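Local coordinates for protein flagellin (Burkholderia pseudomallei, PDB 4CFI) that probably forms, as flagellin FliC, the repeating subunit of the flagellar filament and is thought to carry epitopes recognised by the immune system, at residues T114-I119 with S193-T198. Numbering follows the deposited sequence. Where two conformers were deposited one is given.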
ATOM      1  N   THR A 114     -12.729   7.970  -6.781  1.00  7.05           N
ATOM      2  CA  THR A 114     -13.995   8.006  -7.470  1.00  7.45           C
ATOM      3  C   THR A 114     -13.938   9.113  -8.524  1.00  6.90           C
ATOM      4  O   THR A 114     -13.553  10.250  -8.234  1.00  8.42           O
ATOM      5  CB  THR A 114     -15.121   8.284  -6.463  1.00  8.16           C
ATOM      6  OG1 THR A 114     -15.145   7.222  -5.510  1.00  9.14           O
ATOM      7  CG2 THR A 114     -16.478   8.407  -7.147  1.00  9.44           C
ATOM      8  N   ILE A 115     -14.329   8.755  -9.742  1.00  6.88           N
ATOM      9  CA  ILE A 115     -14.253   9.639 -10.914  1.00  7.21           C
ATOM     10  C   ILE A 115     -15.670  10.013 -11.334  1.00  6.87           C
ATOM     11  O   ILE A 115     -16.519   9.130 -11.522  1.00  7.12           O
ATOM     12  CB  ILE A 115     -13.555   8.952 -12.122  1.00  7.28           C
ATOM     13  CG1 ILE A 115     -12.215   8.323 -11.697  1.00  8.75           C
ATOM     14  CG2 ILE A 115     -13.418   9.911 -13.291  1.00  7.84           C
ATOM     15  CD1 ILE A 115     -11.665   7.341 -12.709  1.00  9.29           C
ATOM     16  N   LYS A 116     -15.944  11.314 -11.484  1.00  6.87           N
ATOM     17  CA  LYS A 116     -17.233  11.760 -12.027  1.00  7.57           C
ATOM     18  C   LYS A 116     -17.216  11.620 -13.546  1.00  7.07           C
ATOM     19  O   LYS A 116     -16.311  12.113 -14.202  1.00  9.22           O
ATOM     20  CB  LYS A 116     -17.543  13.213 -11.613  1.00  9.90           C
ATOM     21  CG  LYS A 116     -18.846  13.747 -12.198  1.00 11.12           C
ATOM     22  CD  LYS A 116     -19.071  15.220 -11.910  1.00 14.53           C
ATOM     23  CE  LYS A 116     -20.413  15.684 -12.448  1.00 16.56           C
ATOM     24  NZ  LYS A 116     -20.669  17.120 -12.153  0.50 16.82           N
ATOM     25  N   VAL A 117     -18.232  10.958 -14.086  1.00  6.47           N
ATOM     26  CA  VAL A 117     -18.333  10.608 -15.502  1.00  6.28           C
ATOM     27  C   VAL A 117     -19.767  10.835 -15.986  1.00  6.49           C
ATOM     28  O   VAL A 117     -20.643  11.203 -15.210  1.00  7.54           O
ATOM     29  CB  VAL A 117     -17.930   9.131 -15.766  1.00  6.60           C
ATOM     30  CG1 VAL A 117     -16.496   8.897 -15.328  1.00  7.16           C
ATOM     31  CG2 VAL A 117     -18.892   8.148 -15.106  1.00  6.67           C
ATOM     32  N   ALA A 118     -19.991  10.621 -17.279  1.00  6.34           N
ATOM     33  CA  ALA A 118     -21.321  10.745 -17.884  1.00  6.46           C
ATOM     34  C   ALA A 118     -21.418   9.768 -19.044  1.00  6.44           C
ATOM     35  O   ALA A 118     -21.089  10.112 -20.184  1.00  6.82           O
ATOM     36  CB  ALA A 118     -21.594  12.177 -18.350  1.00  7.29           C
ATOM     37  N   ILE A 119     -21.816   8.531 -18.744  1.00  6.22           N
ATOM     38  CA  ILE A 119     -21.827   7.446 -19.711  1.00  6.44           C
ATOM     39  C   ILE A 119     -23.098   6.621 -19.611  1.00  6.51           C
ATOM     40  O   ILE A 119     -23.783   6.632 -18.580  1.00  7.44           O
ATOM     41  CB  ILE A 119     -20.582   6.521 -19.577  1.00  6.33           C
ATOM     42  CG1 ILE A 119     -20.567   5.805 -18.227  1.00  6.83           C
ATOM     43  CG2 ILE A 119     -19.293   7.303 -19.839  1.00  6.59           C
ATOM     44  CD1 ILE A 119     -19.356   4.920 -17.979  1.00  7.42           C
ATOM     45  N   SER A 193     -16.531  13.497 -21.892  1.00  7.13           N
ATOM     46  CA  SER A 193     -16.697  14.487 -22.967  1.00  8.02           C
ATOM     47  C   SER A 193     -17.997  15.265 -22.858  1.00  7.77           C
ATOM     48  O   SER A 193     -18.068  16.396 -23.329  1.00  9.74           O
ATOM     49  CB  SER A 193     -16.575  13.845 -24.346  1.00  9.20           C
ATOM     50  OG  SER A 193     -17.522  12.809 -24.500  1.00  9.34           O
ATOM     51  N   ALA A 194     -18.998  14.680 -22.208  1.00  7.48           N
ATOM     52  CA  ALA A 194     -20.273  15.368 -22.053  1.00  8.95           C
ATOM     53  C   ALA A 194     -20.292  16.365 -20.900  1.00 10.04           C
ATOM     54  O   ALA A 194     -21.267  17.121 -20.753  1.00 11.32           O
ATOM     55  CB  ALA A 194     -21.387  14.348 -21.872  1.00  8.07           C
ATOM     56  N   LEU A 195     -19.253  16.329 -20.066  1.00  9.59           N
ATOM     57  CA  LEU A 195     -19.145  17.170 -18.881  1.00 10.09           C
ATOM     58  C   LEU A 195     -18.382  18.467 -19.177  1.00 10.29           C
ATOM     59  O   LEU A 195     -17.772  18.607 -20.232  1.00 11.02           O
ATOM     60  CB  LEU A 195     -18.446  16.409 -17.758  1.00 10.11           C
ATOM     61  CG  LEU A 195     -19.154  15.129 -17.298  1.00 12.10           C
ATOM     62  CD1 LEU A 195     -18.302  14.443 -16.249  1.00 13.33           C
ATOM     63  CD2 LEU A 195     -20.557  15.402 -16.779  1.00 14.28           C
ATOM     64  N   SER A 196     -18.425  19.408 -18.240  1.00 10.76           N
ATOM     65  CA  SER A 196     -17.724  20.682 -18.359  1.00 11.69           C
ATOM     66  C   SER A 196     -16.205  20.501 -18.411  1.00 10.87           C
ATOM     67  O   SER A 196     -15.658  19.483 -17.973  1.00 10.34           O
ATOM     68  CB  SER A 196     -18.052  21.582 -17.163  1.00 12.45           C
ATOM     69  OG  SER A 196     -17.432  21.102 -15.977  1.00 13.22           O
ATOM     70  N   ALA A 197     -15.509  21.528 -18.886  1.00 12.37           N
ATOM     71  CA  ALA A 197     -14.043  21.532 -18.892  1.00 12.97           C
ATOM     72  C   ALA A 197     -13.484  21.297 -17.483  1.00 11.76           C
ATOM     73  O   ALA A 197     -12.525  20.558 -17.309  1.00 12.38           O
ATOM     74  CB  ALA A 197     -13.511  22.841 -19.465  1.00 14.43           C
ATOM     75  N   THR A 198     -14.111  21.896 -16.479  0.75 11.69           N
ATOM     76  CA  THR A 198     -13.651  21.739 -15.112  0.75 12.16           C
ATOM     77  C   THR A 198     -13.830  20.294 -14.635  0.75 11.33           C
ATOM     78  O   THR A 198     -12.939  19.737 -13.988  0.75 11.07           O
ATOM     79  CB  THR A 198     -14.379  22.714 -14.166  0.75 13.38           C
ATOM     80  OG1 THR A 198     -14.030  24.064 -14.506  0.75 17.20           O
ATOM     81  CG2 THR A 198     -14.001  22.445 -12.703  0.75 14.12           C
TER
HETATM   82  O   HOH W   1     -19.197  11.943 -21.268  1.00  8.22           O
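The flat groups here are peptide planes of strand 111-119, and one methyl of Leu-195, CD1, sits over their faces. CD1 stands almost straight above the carbonyl carbon of the Val-117 to Ala-118 peptide, 3.9 Å from Val-117 C. The same methyl is 3.7 Å from Lys-116 O, approaching the preceding peptide well out of its plane. These are van der Waals contacts, and no direct hydrogen bond joins the two segments. Leu-195 places CG anti to its carbonyl carbon (chi1 -60°), which sends the fork to the strand: CD2 packs against Ala-118 CB at 3.7 Å, while CD1 meets the base of Lys-116, CG to CD1 4.1 Å. Lys-116, with CG anti to its backbone N (chi1 178°) and the rest of its chain extended, crosses Leu-195 obliquely and carries NZ to a salt bridge with Asp-199. Ala-194 adds its methyl beside that of Ala-118, CB to CB 4.1 Å. A water bridges the backbones, donating to Ala-118 O at 2.8 Å and accepting from Ala-194 N at 2.9 Å. Val-117 points its side chain away, onto Ala-191 and Ile-138. Ser-196 is the N-cap of helix 197-213, its OG bonded to Asp-199 N; the carboxylate of the same Asp-199 takes the salt bridge from Lys-116, tying the strand to the first turn of that helix. The contact fastens the loop leading into helix 197-213 over an outer strand of the three-stranded antiparallel sheet in the flagellin D2 region; strand 135-142 pairs along the strand, and Ile-115 packs against the helix, on Ala-203, Met-206 and Ile-210.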